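Local coordinates for protein versicolorin reductase (Brucella melitensis, PDB 4NIM) that probably catalyses NAD(P)(H)-dependent oxidation or reduction of a small-molecule substrate, as a member of the short-chain dehydrogenase/reductase family, at residues A[27-30]-A[31-35]; A[114-117]-A[118-121]; A[134-137]-A[138-141]; A[161-164]-A[165-168]; A[234-237]-A[238-241]. All coordinates share one frame; numbering follows the deposited sequence.

Contact 1: residues A[27-30]-A[31-35]; sequences LGAA and TARLF
With chi1 at -57°, Thr31 holds OG1 beside its own backbone N, and the hydroxyl turns back along the helix to Leu27, one turn earlier. OG1 donates to Leu27 O at 2.8 Å. The amide of Thr31 reaches the same oxygen at 2.9 Å, and the two donors arrive from opposite faces of the carbonyl plane. OG1 lies 39° out of that plane, away from a lone-pair direction. Leu27 CD1 packs against the hydroxyl, 3.6 Å from Thr31 OG1.

Arg33 takes a different path round the helix. A bend at chi3 (-67°) folds its guanidinium back over the preceding turn, where Ala29 O lies 3.8 Å above the centre of the guanidinium plane. Arg33 NH1 stands 3.7 Å from Ala29 CB, and NH2 is 3.6 Å from Ala30 CA. Ala29 O takes its hydrogen bond from Arg33 N at 2.9 Å, while the guanidinium lies face-on across the same oxygen, its nitrogens too far away to bond.

Gly28 is the last glycine of the family's Gly-rich motif, which in relatives receives the dinucleotide cofactor. From there the helix runs between Gln56 and Leu60 of helix 50-63 and Ala238 and Ile241 of helix 234-245. Because OG1 gives its proton to Leu27 O, the buried Thr31 hydroxyl finds a partner within its own helix, which suits a side chain that meets Ala238 and Ile241.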
loop_
_atom_site.group_PDB
_atom_site.type_symbol
_atom_site.label_atom_id
_atom_site.label_comp_id
_atom_site.label_asym_id
_atom_site.label_seq_id
_atom_site.Cartn_x
_atom_site.Cartn_y
_atom_site.Cartn_z
ATOM N N LEU A 27 -3.037 8.790 3.075
ATOM C CA LEU A 27 -3.527 7.485 3.523
ATOM C C LEU A 27 -2.517 6.713 4.371
ATOM O O LEU A 27 -2.894 6.090 5.368
ATOM C CB LEU A 27 -3.985 6.651 2.333
ATOM C CG LEU A 27 -4.338 5.184 2.602
ATOM C CD1 LEU A 27 -5.477 5.093 3.610
ATOM C CD2 LEU A 27 -4.697 4.485 1.283
ATOM N N GLY A 28 -1.245 6.766 4.004
ATOM C CA GLY A 28 -0.248 6.019 4.758
ATOM C C GLY A 28 -0.150 6.561 6.199
ATOM O O GLY A 28 0.034 5.805 7.153
ATOM N N ALA A 29 -0.276 7.870 6.356
ATOM C CA ALA A 29 -0.184 8.469 7.712
ATOM C C ALA A 29 -1.407 8.128 8.534
ATOM O O ALA A 29 -1.298 7.820 9.739
ATOM C CB ALA A 29 -0.047 9.973 7.624
ATOM N N ALA A 30 -2.577 8.217 7.900
ATOM C CA ALA A 30 -3.820 7.815 8.543
ATOM C C ALA A 30 -3.752 6.350 9.024
ATOM O O ALA A 30 -4.192 6.013 10.155
ATOM C CB ALA A 30 -5.001 8.029 7.608
ATOM N N THR A 31 -3.218 5.495 8.153
ATOM C CA THR A 31 -3.041 4.086 8.474
ATOM C C THR A 31 -2.085 3.920 9.686
ATOM O O THR A 31 -2.371 3.145 10.624
ATOM C CB THR A 31 -2.552 3.294 7.219
ATOM O OG1 THR A 31 -3.509 3.471 6.151
ATOM C CG2 THR A 31 -2.414 1.840 7.529
ATOM N N ALA A 32 -0.948 4.625 9.660
ATOM C CA ALA A 32 0.041 4.502 10.725
ATOM C C ALA A 32 -0.582 4.976 12.062
ATOM O O ALA A 32 -0.477 4.279 13.057
ATOM C CB ALA A 32 1.335 5.284 10.405
ATOM N N ARG A 33 -1.269 6.114 12.034
ATOM C CA ARG A 33 -1.985 6.618 13.202
ATOM C C ARG A 33 -2.984 5.610 13.760
ATOM O O ARG A 33 -3.027 5.369 14.977
ATOM C CB ARG A 33 -2.699 7.942 12.885
ATOM C CG ARG A 33 -1.748 9.126 12.774
ATOM C CD ARG A 33 -2.478 10.468 12.955
ATOM N NE ARG A 33 -3.372 10.646 11.819
ATOM C CZ ARG A 33 -3.019 11.176 10.641
ATOM N NH1 ARG A 33 -1.782 11.651 10.461
ATOM N NH2 ARG A 33 -3.909 11.249 9.651
ATOM N N LEU A 34 -3.793 5.007 12.893
ATOM C CA LEU A 34 -4.754 4.014 13.351
ATOM C C LEU A 34 -4.027 2.799 13.981
ATOM O O LEU A 34 -4.456 2.254 15.011
ATOM C CB LEU A 34 -5.651 3.555 12.188
ATOM C CG LEU A 34 -6.672 2.510 12.589
ATOM C CD1 LEU A 34 -7.636 3.075 13.643
ATOM C CD2 LEU A 34 -7.424 1.972 11.376
ATOM N N PHE A 35 -2.951 2.365 13.337
ATOM C CA PHE A 35 -2.187 1.212 13.821
ATOM C C PHE A 35 -1.667 1.496 15.231
ATOM O O PHE A 35 -1.750 0.647 16.087
ATOM C CB PHE A 35 -1.035 0.868 12.907
ATOM C CG PHE A 35 -1.425 -0.002 11.736
ATOM C CD1 PHE A 35 -2.740 -0.034 11.267
ATOM C CD2 PHE A 35 -0.485 -0.797 11.118
ATOM C CE1 PHE A 35 -3.089 -0.863 10.215
ATOM C CE2 PHE A 35 -0.838 -1.611 10.034
ATOM C CZ PHE A 35 -2.134 -1.642 9.590
#

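Contact 2: residues A[114-117]-A[118-121]; sequences PELF and DRLF
Phe117 and Phe121, one turn apart, form an offset stack: their ring planes are 20° apart and their centroids are separated by 4.5 Å. The overlap is through the outer atoms, with Phe121 CE1 3.5 Å from Phe117 CZ. Each ring also meets an oxygen at its edge. In the plane of the Phe117 ring, Asp118 OD1 approaches CD1 at 3.5 Å, with the carboxylate turned 72° from the ring. In the plane of the Phe121 ring lies Phe117 O, 3.3 Å from Phe121 CD1, and this carbonyl also accepts the Phe121 amide proton. Both edge contacts put an electron-rich oxygen, carboxylate or carbonyl, against ring C-H groups, which is probably mildly favourable.

The other flank of the turn is built on Leu116, whose two methyls go separate ways. CD2 lies alongside Leu120, 3.7 Å from its CD1, the two side chains pointing the same way. CD1 instead meets Arg119 NH2 at 3.7 Å. The guanidinium, swung back by a bend at chi3 (-67°), lays one face over Leu116 CA, which is 3.7 Å above its plane toward the rim. Its charge is answered by Asp105, which forms a salt bridge to NH2 and whose side chain Leu116 also touches.

These are the first two turns of helix 114-142, where Ser113 OG is hydrogen-bonded to Leu116 N. Phe117 and Leu120 pack on Ala165 of helix 164-183, Phe121 lies on Ala168 and Ser169 of the same helix, and Arg119 and Leu120 face the loop at Leu103.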
loop_
_atom_site.group_PDB
_atom_site.type_symbol
_atom_site.label_atom_id
_atom_site.label_comp_id
_atom_site.label_asym_id
_atom_site.label_seq_id
_atom_site.Cartn_x
_atom_site.Cartn_y
_atom_site.Cartn_z
ATOM N N PRO A 114 8.178 8.238 -21.782
ATOM C CA PRO A 114 8.776 7.056 -21.091
ATOM C C PRO A 114 9.165 7.317 -19.636
ATOM O O PRO A 114 9.065 6.410 -18.811
ATOM C CB PRO A 114 10.044 6.767 -21.902
ATOM C CG PRO A 114 9.832 7.441 -23.253
ATOM C CD PRO A 114 8.837 8.543 -23.071
ATOM N N GLU A 115 9.609 8.531 -19.324
ATOM C CA GLU A 115 9.990 8.880 -17.959
ATOM C C GLU A 115 8.783 8.787 -17.010
ATOM O O GLU A 115 8.905 8.288 -15.902
ATOM C CB GLU A 115 10.593 10.291 -17.916
ATOM C CG GLU A 115 11.983 10.379 -18.519
ATOM C CD GLU A 115 12.001 10.671 -20.008
ATOM O OE1 GLU A 115 10.940 10.631 -20.654
ATOM O OE2 GLU A 115 13.093 11.010 -20.520
ATOM N N LEU A 116 7.645 9.309 -17.449
ATOM C CA LEU A 116 6.414 9.256 -16.681
ATOM C C LEU A 116 5.927 7.810 -16.526
ATOM O O LEU A 116 5.591 7.400 -15.433
ATOM C CB LEU A 116 5.344 10.129 -17.319
ATOM C CG LEU A 116 4.083 10.306 -16.481
ATOM C CD1 LEU A 116 3.584 11.749 -16.521
ATOM C CD2 LEU A 116 2.999 9.432 -17.024
ATOM N N PHE A 117 5.899 7.059 -17.621
ATOM C CA PHE A 117 5.594 5.622 -17.580
ATOM C C PHE A 117 6.471 4.881 -16.568
ATOM O O PHE A 117 5.966 4.101 -15.748
ATOM C CB PHE A 117 5.794 4.985 -18.986
ATOM C CG PHE A 117 5.543 3.485 -19.027
ATOM C CD1 PHE A 117 6.540 2.584 -18.639
ATOM C CD2 PHE A 117 4.339 2.982 -19.430
ATOM C CE1 PHE A 117 6.326 1.212 -18.616
ATOM C CE2 PHE A 117 4.105 1.597 -19.428
ATOM C CZ PHE A 117 5.097 0.703 -19.040
ATOM N N ASP A 118 7.768 5.140 -16.599
ATOM C CA ASP A 118 8.718 4.438 -15.748
ATOM C C ASP A 118 8.531 4.827 -14.257
ATOM O O ASP A 118 8.644 3.971 -13.388
ATOM C CB ASP A 118 10.163 4.772 -16.163
ATOM C CG ASP A 118 10.586 4.051 -17.432
ATOM O OD1 ASP A 118 9.871 3.128 -17.863
ATOM O OD2 ASP A 118 11.653 4.419 -17.971
ATOM N N ARG A 119 8.264 6.103 -13.974
ATOM C CA ARG A 119 8.034 6.546 -12.554
ATOM C C ARG A 119 6.787 5.836 -11.980
ATOM O O ARG A 119 6.752 5.416 -10.829
ATOM C CB ARG A 119 7.691 8.058 -12.470
ATOM C CG ARG A 119 8.804 9.021 -12.571
ATOM C CD ARG A 119 8.413 10.384 -11.965
ATOM N NE ARG A 119 7.377 11.149 -12.673
ATOM C CZ ARG A 119 7.556 11.752 -13.852
ATOM N NH1 ARG A 119 8.695 11.607 -14.527
ATOM N NH2 ARG A 119 6.570 12.437 -14.388
ATOM N N LEU A 120 5.714 5.831 -12.748
ATOM C CA LEU A 120 4.494 5.148 -12.323
ATOM C C LEU A 120 4.752 3.672 -11.998
ATOM O O LEU A 120 4.407 3.211 -10.905
ATOM C CB LEU A 120 3.438 5.264 -13.391
ATOM C CG LEU A 120 2.745 6.645 -13.402
ATOM C CD1 LEU A 120 1.966 6.838 -14.659
ATOM C CD2 LEU A 120 1.789 6.832 -12.220
ATOM N N PHE A 121 5.365 2.944 -12.911
ATOM C CA PHE A 121 5.675 1.517 -12.639
ATOM C C PHE A 121 6.676 1.351 -11.505
ATOM O O PHE A 121 6.578 0.405 -10.732
ATOM C CB PHE A 121 6.105 0.782 -13.905
ATOM C CG PHE A 121 4.960 0.334 -14.716
ATOM C CD1 PHE A 121 4.256 1.232 -15.492
ATOM C CD2 PHE A 121 4.497 -0.953 -14.613
ATOM C CE1 PHE A 121 3.127 0.830 -16.165
ATOM C CE2 PHE A 121 3.376 -1.369 -15.295
ATOM C CZ PHE A 121 2.686 -0.456 -16.072
#

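Contact 3: residues A[134-137]-A[138-141]; sequences EAIK and LFRR
Phe139 lies with one face on the carbonyl of Ala135: Ala135 O is 3.3 Å above the ring plane, displaced toward the rim. Phe139 N, at 2.8 Å, is the hydrogen-bond donor to Ala135 O; the ring merely lies across it. Ala135 CB adds an apolar touch, 4.1 Å from Phe139 CE2. On the next face of the helix, the gamma methyl CG2 of Ile136 crosses the aliphatic part of Arg140, 3.7 Å from its CD.

A step further out, charged chains bridge turns. Lys137 is extended beyond CG, and its NZ reaches back to Glu134 OE2 at 2.9 Å in a salt bridge, meeting the carboxylate on its syn side and 27° out of plane. Arg141 bends at chi3 (76°) and sets its guanidinium under Leu138, whose CD2 is 3.6 Å above the plane. Asp88 of helix 77-91 holds its NH1 through a salt bridge, and NE and NH2 have hydrogen-bond partners close by in the chain.

Beyond these, Leu138 packs on Val84 of helix 77-91 and on Leu94, while Phe139 touches Ile189, seating this late part of helix 114-142 against its neighbours. The bond from the Leu138 amide to Glu134 O is weak. Chemically, the ion pair along the exposed side probably favours the helical spacing of Glu134 and Lys137, whereas Arg141 ties one helix to another through a salt bridge that probably offsets its charge.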
loop_
_atom_site.group_PDB
_atom_site.type_symbol
_atom_site.label_atom_id
_atom_site.label_comp_id
_atom_site.label_asym_id
_atom_site.label_seq_id
_atom_site.Cartn_x
_atom_site.Cartn_y
_atom_site.Cartn_z
ATOM N N GLU A 134 11.547 -8.259 0.369
ATOM C CA GLU A 134 12.264 -8.124 1.622
ATOM C C GLU A 134 11.425 -8.518 2.833
ATOM O O GLU A 134 11.956 -9.077 3.796
ATOM C CB GLU A 134 12.815 -6.695 1.804
ATOM C CG GLU A 134 13.914 -6.336 0.828
ATOM C CD GLU A 134 15.072 -7.313 0.883
ATOM O OE1 GLU A 134 15.588 -7.595 1.964
ATOM O OE2 GLU A 134 15.466 -7.838 -0.180
ATOM N N ALA A 135 10.138 -8.170 2.832
ATOM C CA ALA A 135 9.280 -8.513 3.987
ATOM C C ALA A 135 9.143 -10.035 4.109
ATOM O O ALA A 135 9.269 -10.602 5.189
ATOM C CB ALA A 135 7.916 -7.861 3.841
ATOM N N ILE A 136 8.979 -10.720 2.985
ATOM C CA ILE A 136 8.821 -12.157 3.035
ATOM C C ILE A 136 10.112 -12.845 3.492
ATOM O O ILE A 136 10.049 -13.837 4.207
ATOM C CB ILE A 136 8.335 -12.718 1.659
ATOM C CG1 ILE A 136 6.892 -12.258 1.402
ATOM C CG2 ILE A 136 8.451 -14.245 1.598
ATOM C CD1 ILE A 136 6.408 -12.581 -0.016
ATOM N N LYS A 137 11.269 -12.277 3.193
ATOM C CA LYS A 137 12.504 -12.846 3.695
ATOM C C LYS A 137 12.510 -12.782 5.264
ATOM O O LYS A 137 12.874 -13.746 5.917
ATOM C CB LYS A 137 13.704 -12.100 3.141
ATOM C CG LYS A 137 14.010 -12.364 1.646
ATOM C CD LYS A 137 15.141 -11.456 1.162
ATOM C CE LYS A 137 15.365 -11.557 -0.359
ATOM N NZ LYS A 137 16.350 -10.555 -0.846
ATOM N N LEU A 138 12.061 -11.678 5.833
ATOM C CA LEU A 138 11.967 -11.578 7.323
ATOM C C LEU A 138 10.877 -12.491 7.879
ATOM O O LEU A 138 11.065 -13.123 8.920
ATOM C CB LEU A 138 11.703 -10.146 7.757
ATOM C CG LEU A 138 12.829 -9.158 7.429
ATOM C CD1 LEU A 138 12.522 -7.820 8.090
ATOM C CD2 LEU A 138 14.182 -9.695 7.833
ATOM N N PHE A 139 9.721 -12.543 7.214
ATOM C CA PHE A 139 8.651 -13.407 7.699
ATOM C C PHE A 139 9.160 -14.850 7.787
ATOM O O PHE A 139 8.976 -15.511 8.817
ATOM C CB PHE A 139 7.436 -13.368 6.821
ATOM C CG PHE A 139 6.727 -12.022 6.763
ATOM C CD1 PHE A 139 6.741 -11.119 7.830
ATOM C CD2 PHE A 139 5.960 -11.716 5.638
ATOM C CE1 PHE A 139 6.046 -9.916 7.741
ATOM C CE2 PHE A 139 5.278 -10.522 5.534
ATOM C CZ PHE A 139 5.319 -9.626 6.602
ATOM N N ARG A 140 9.820 -15.313 6.734
ATOM C CA ARG A 140 10.368 -16.679 6.723
ATOM C C ARG A 140 11.449 -16.910 7.771
ATOM O O ARG A 140 11.477 -17.970 8.391
ATOM C CB ARG A 140 10.913 -17.032 5.351
ATOM C CG ARG A 140 9.816 -17.099 4.307
ATOM C CD ARG A 140 10.372 -17.140 2.902
ATOM N NE ARG A 140 10.977 -18.407 2.511
ATOM C CZ ARG A 140 12.273 -18.632 2.329
ATOM N NH1 ARG A 140 13.193 -17.700 2.535
ATOM N NH2 ARG A 140 12.630 -19.785 1.837
ATOM N N ARG A 141 12.373 -15.958 7.920
ATOM C CA ARG A 141 13.478 -16.098 8.835
ATOM C C ARG A 141 12.934 -16.318 10.261
ATOM O O ARG A 141 13.481 -17.138 11.009
ATOM C CB ARG A 141 14.335 -14.826 8.818
ATOM C CG ARG A 141 15.529 -14.909 9.756
ATOM C CD ARG A 141 16.224 -13.579 9.894
ATOM N NE ARG A 141 15.453 -12.698 10.759
ATOM C CZ ARG A 141 15.673 -11.401 10.897
ATOM N NH1 ARG A 141 16.674 -10.812 10.229
ATOM N NH2 ARG A 141 14.898 -10.703 11.721
#

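Contact 4: residues A[161-164]-A[165-168]; sequences PFIA and AYCA
Ile163 lays its delta methyl alongside the Tyr166 ring, Ile163 CD1 3.8 Å from Tyr166 CD2, the two side chains pointing the same way. Its chi1 of 40° places CG1 between the backbone N and the carbonyl carbon, the crowded position. From there one CG1 serves two neighbours: it sits 3.9 Å above the rim of the preceding Phe162 ring and 3.9 Å from Cys167 SG. Tyr166, with CG turned away from its backbone N (chi1 166°), brings its ring to the delta methyl of Ile163.

Ile163 is the N-cap residue of helix 164-183. Its carbonyl accepts Cys167 N at 3.0 Å, and Ala164 O takes Ala168 N at 3.2 Å, almost straight at 176°, so regular i to i+4 bonding starts here. Phe162 and Ala164 also share backbone hydrogen bonds with Gly107.

Tyr166 begins the Tyr-x-x-x-Lys sequence typical of short-chain dehydrogenases, and by family analogy is probably the catalytic tyrosine. Its hydroxyl makes a weak hydrogen bond to Ser153 OG, and Asn124 touches its side chain. The contact therefore implies apolar contact at the base of the tyrosine side chain, at CB and the ring atom CD2, with the hydroxyl at the far end beside Ser153.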
loop_
_atom_site.group_PDB
_atom_site.type_symbol
_atom_site.label_atom_id
_atom_site.label_comp_id
_atom_site.label_asym_id
_atom_site.label_seq_id
_atom_site.Cartn_x
_atom_site.Cartn_y
_atom_site.Cartn_z
ATOM N N PRO A 161 -8.998 7.120 -19.668
ATOM C CA PRO A 161 -8.030 7.439 -20.730
ATOM C C PRO A 161 -6.987 8.455 -20.306
ATOM O O PRO A 161 -5.924 8.461 -20.878
ATOM C CB PRO A 161 -8.893 7.998 -21.853
ATOM C CG PRO A 161 -10.248 7.464 -21.620
ATOM C CD PRO A 161 -10.389 7.297 -20.114
ATOM N N PHE A 162 -7.260 9.235 -19.242
ATOM C CA PHE A 162 -6.360 10.319 -18.855
ATOM C C PHE A 162 -5.233 9.826 -17.956
ATOM O O PHE A 162 -4.301 10.582 -17.658
ATOM C CB PHE A 162 -7.111 11.525 -18.255
ATOM C CG PHE A 162 -7.735 11.243 -16.926
ATOM C CD1 PHE A 162 -7.049 11.476 -15.762
ATOM C CD2 PHE A 162 -9.031 10.756 -16.850
ATOM C CE1 PHE A 162 -7.627 11.218 -14.535
ATOM C CE2 PHE A 162 -9.617 10.483 -15.611
ATOM C CZ PHE A 162 -8.893 10.691 -14.454
ATOM N N ILE A 163 -5.297 8.547 -17.587
ATOM C CA ILE A 163 -4.310 7.904 -16.749
ATOM C C ILE A 163 -3.910 6.510 -17.239
ATOM O O ILE A 163 -3.838 5.558 -16.458
ATOM C CB ILE A 163 -4.778 7.850 -15.259
ATOM C CG1 ILE A 163 -6.277 7.523 -15.123
ATOM C CG2 ILE A 163 -4.407 9.102 -14.494
ATOM C CD1 ILE A 163 -6.736 7.462 -13.679
ATOM N N ALA A 164 -3.533 6.381 -18.520
ATOM C CA ALA A 164 -3.311 5.072 -19.076
ATOM C C ALA A 164 -2.249 4.275 -18.376
ATOM O O ALA A 164 -2.492 3.104 -18.051
ATOM C CB ALA A 164 -3.002 5.137 -20.587
ATOM N N ALA A 165 -1.053 4.835 -18.209
ATOM C CA ALA A 165 0.045 4.063 -17.637
ATOM C C ALA A 165 -0.220 3.765 -16.150
ATOM O O ALA A 165 0.111 2.649 -15.657
ATOM C CB ALA A 165 1.375 4.812 -17.774
ATOM N N TYR A 166 -0.845 4.717 -15.487
ATOM C CA TYR A 166 -1.222 4.550 -14.055
ATOM C C TYR A 166 -2.118 3.324 -13.904
ATOM O O TYR A 166 -1.876 2.472 -13.050
ATOM C CB TYR A 166 -1.975 5.773 -13.539
ATOM C CG TYR A 166 -2.690 5.602 -12.201
ATOM C CD1 TYR A 166 -2.062 5.832 -11.039
ATOM C CD2 TYR A 166 -4.036 5.197 -12.163
ATOM C CE1 TYR A 166 -2.742 5.720 -9.803
ATOM C CE2 TYR A 166 -4.708 4.997 -10.979
ATOM C CZ TYR A 166 -4.068 5.288 -9.812
ATOM O OH TYR A 166 -4.787 5.099 -8.682
ATOM N N CYS A 167 -3.110 3.202 -14.782
ATOM C CA CYS A 167 -4.073 2.082 -14.672
ATOM C C CYS A 167 -3.323 0.770 -14.859
ATOM O O CYS A 167 -3.453 -0.125 -14.031
ATOM C CB CYS A 167 -5.183 2.202 -15.664
ATOM S SG CYS A 167 -6.215 3.663 -15.386
ATOM N N ALA A 168 -2.500 0.682 -15.917
ATOM C CA ALA A 168 -1.666 -0.527 -16.126
ATOM C C ALA A 168 -0.765 -0.886 -14.943
ATOM O O ALA A 168 -0.592 -2.072 -14.616
ATOM C CB ALA A 168 -0.871 -0.390 -17.449
#

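Contact 5: residues A[234-237]-A[238-241]; sequences PAKV and ARAI
Lys236 runs side by side with Arg239, and each carbon of its chain meets the guanidinium in turn. CB and CG both lie 4.1 Å from Arg239 NH2. A bend at chi2 (-50°) then swings CD over the group, 3.4 Å above the centre of the guanidinium plane. CE drifts off toward Arg239 NH1 at 4.0 Å. A second bend at chi4 (56°) ends the chain with NZ 4.5 Å from Arg239 NH2, a like-charge approach that is probably softened by solvent, since both residues are exposed. Arg239 contributes by an unusual chi3 of -30°, which turns one face of the flat group to Lys236 CD; its side chain also touches Arg38 of the loop after helix 26-37.

These residues occupy the outer side of helix 234-245, which in this Rossmann fold precedes strand 256-259, the last of the parallel sheet. Ahead of the first turn, Asp233 OD1 is hydrogen-bonded to Ala235 N. The backbone beneath the charged pair is not regular throughout: Arg239 N has only weak bonds, to Ala235 O at 3.5 Å and to Lys236 O.

On the inner side i to i+4 bonding is well formed again at Val237. Val237 O accepts Ile241 N at 3.1 Å nearly along the C=O axis, with a weak second bond from Ala240 N. Val237 CG1 stands 4.3 Å from Ile241 CD1, and both side chains lean on Leu194 of strand 190-196, while Val237 also reaches Phe259 of strand 256-259.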
loop_
_atom_site.group_PDB
_atom_site.type_symbol
_atom_site.label_atom_id
_atom_site.label_comp_id
_atom_site.label_asym_id
_atom_site.label_seq_id
_atom_site.Cartn_x
_atom_site.Cartn_y
_atom_site.Cartn_z
ATOM N N PRO A 234 -9.464 8.978 4.249
ATOM C CA PRO A 234 -8.358 8.051 4.551
ATOM C C PRO A 234 -8.512 7.333 5.909
ATOM O O PRO A 234 -8.034 6.217 6.066
ATOM C CB PRO A 234 -7.113 8.952 4.552
ATOM C CG PRO A 234 -7.539 10.312 4.181
ATOM C CD PRO A 234 -9.022 10.371 4.039
ATOM N N ALA A 235 -9.165 7.971 6.887
ATOM C CA ALA A 235 -9.345 7.345 8.203
ATOM C C ALA A 235 -10.257 6.113 8.050
ATOM O O ALA A 235 -10.024 5.085 8.673
ATOM C CB ALA A 235 -9.902 8.321 9.230
ATOM N N LYS A 236 -11.241 6.177 7.156
ATOM C CA LYS A 236 -12.113 5.000 6.941
ATOM C C LYS A 236 -11.431 3.949 6.094
ATOM O O LYS A 236 -11.552 2.747 6.381
ATOM C CB LYS A 236 -13.472 5.391 6.362
ATOM C CG LYS A 236 -14.212 6.470 7.166
ATOM C CD LYS A 236 -14.287 6.178 8.667
ATOM C CE LYS A 236 -14.998 7.269 9.461
ATOM N NZ LYS A 236 -16.354 7.488 8.911
ATOM N N VAL A 237 -10.683 4.380 5.076
ATOM C CA VAL A 237 -9.877 3.448 4.302
ATOM C C VAL A 237 -8.892 2.695 5.219
ATOM O O VAL A 237 -8.754 1.476 5.124
ATOM C CB VAL A 237 -9.097 4.121 3.149
ATOM C CG1 VAL A 237 -8.299 3.084 2.388
ATOM C CG2 VAL A 237 -10.030 4.866 2.186
ATOM N N ALA A 238 -8.271 3.415 6.149
ATOM C CA ALA A 238 -7.357 2.777 7.099
ATOM C C ALA A 238 -7.995 1.624 7.867
ATOM O O ALA A 238 -7.337 0.645 8.160
ATOM C CB ALA A 238 -6.759 3.796 8.047
ATOM N N ARG A 239 -9.276 1.740 8.167
ATOM C CA ARG A 239 -10.007 0.697 8.876
ATOM C C ARG A 239 -10.075 -0.594 8.085
ATOM O O ARG A 239 -9.919 -1.665 8.646
ATOM C CB ARG A 239 -11.392 1.186 9.311
ATOM C CG ARG A 239 -11.270 2.182 10.478
ATOM C CD ARG A 239 -12.610 2.675 11.029
ATOM N NE ARG A 239 -13.592 2.688 9.961
ATOM C CZ ARG A 239 -14.852 3.116 10.071
ATOM N NH1 ARG A 239 -15.301 3.644 11.219
ATOM N NH2 ARG A 239 -15.636 3.034 9.000
ATOM N N ALA A 240 -10.274 -0.486 6.786
ATOM C CA ALA A 240 -10.308 -1.664 5.917
ATOM C C ALA A 240 -8.919 -2.290 5.826
ATOM O O ALA A 240 -8.759 -3.508 5.834
ATOM C CB ALA A 240 -10.820 -1.260 4.542
ATOM N N ILE A 241 -7.905 -1.449 5.776
ATOM C CA ILE A 241 -6.538 -1.931 5.794
ATOM C C ILE A 241 -6.245 -2.689 7.079
ATOM O O ILE A 241 -5.672 -3.805 7.041
ATOM C CB ILE A 241 -5.541 -0.767 5.593
ATOM C CG1 ILE A 241 -5.661 -0.224 4.135
ATOM C CG2 ILE A 241 -4.103 -1.227 5.842
ATOM C CD1 ILE A 241 -4.828 1.009 3.875
#

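Overall arrangement
The five contacts follow in series along the chain, all within a Rossmann fold whose seven parallel strands run in the order 3-2-1-4-5-6-7. Contacts 1 and 5 touch: their centres are 8 Å apart, with helices 26-37 and 234-245 packed side by side, Leu27 CD1 3.7 Å from Val237 CG1. Contacts 2 and 4 form the second touching pair, centres 11 Å apart, where helices 114-142 and 164-183 meet; they lie across the chain's centre from contact 1. Contact 3 shares helix 114-142 with contact 2, but their centres are 28 Å apart. Contact 1 carries the end of the glycine-rich motif that probably binds the cofactor, and contact 4 the probable catalytic tyrosine.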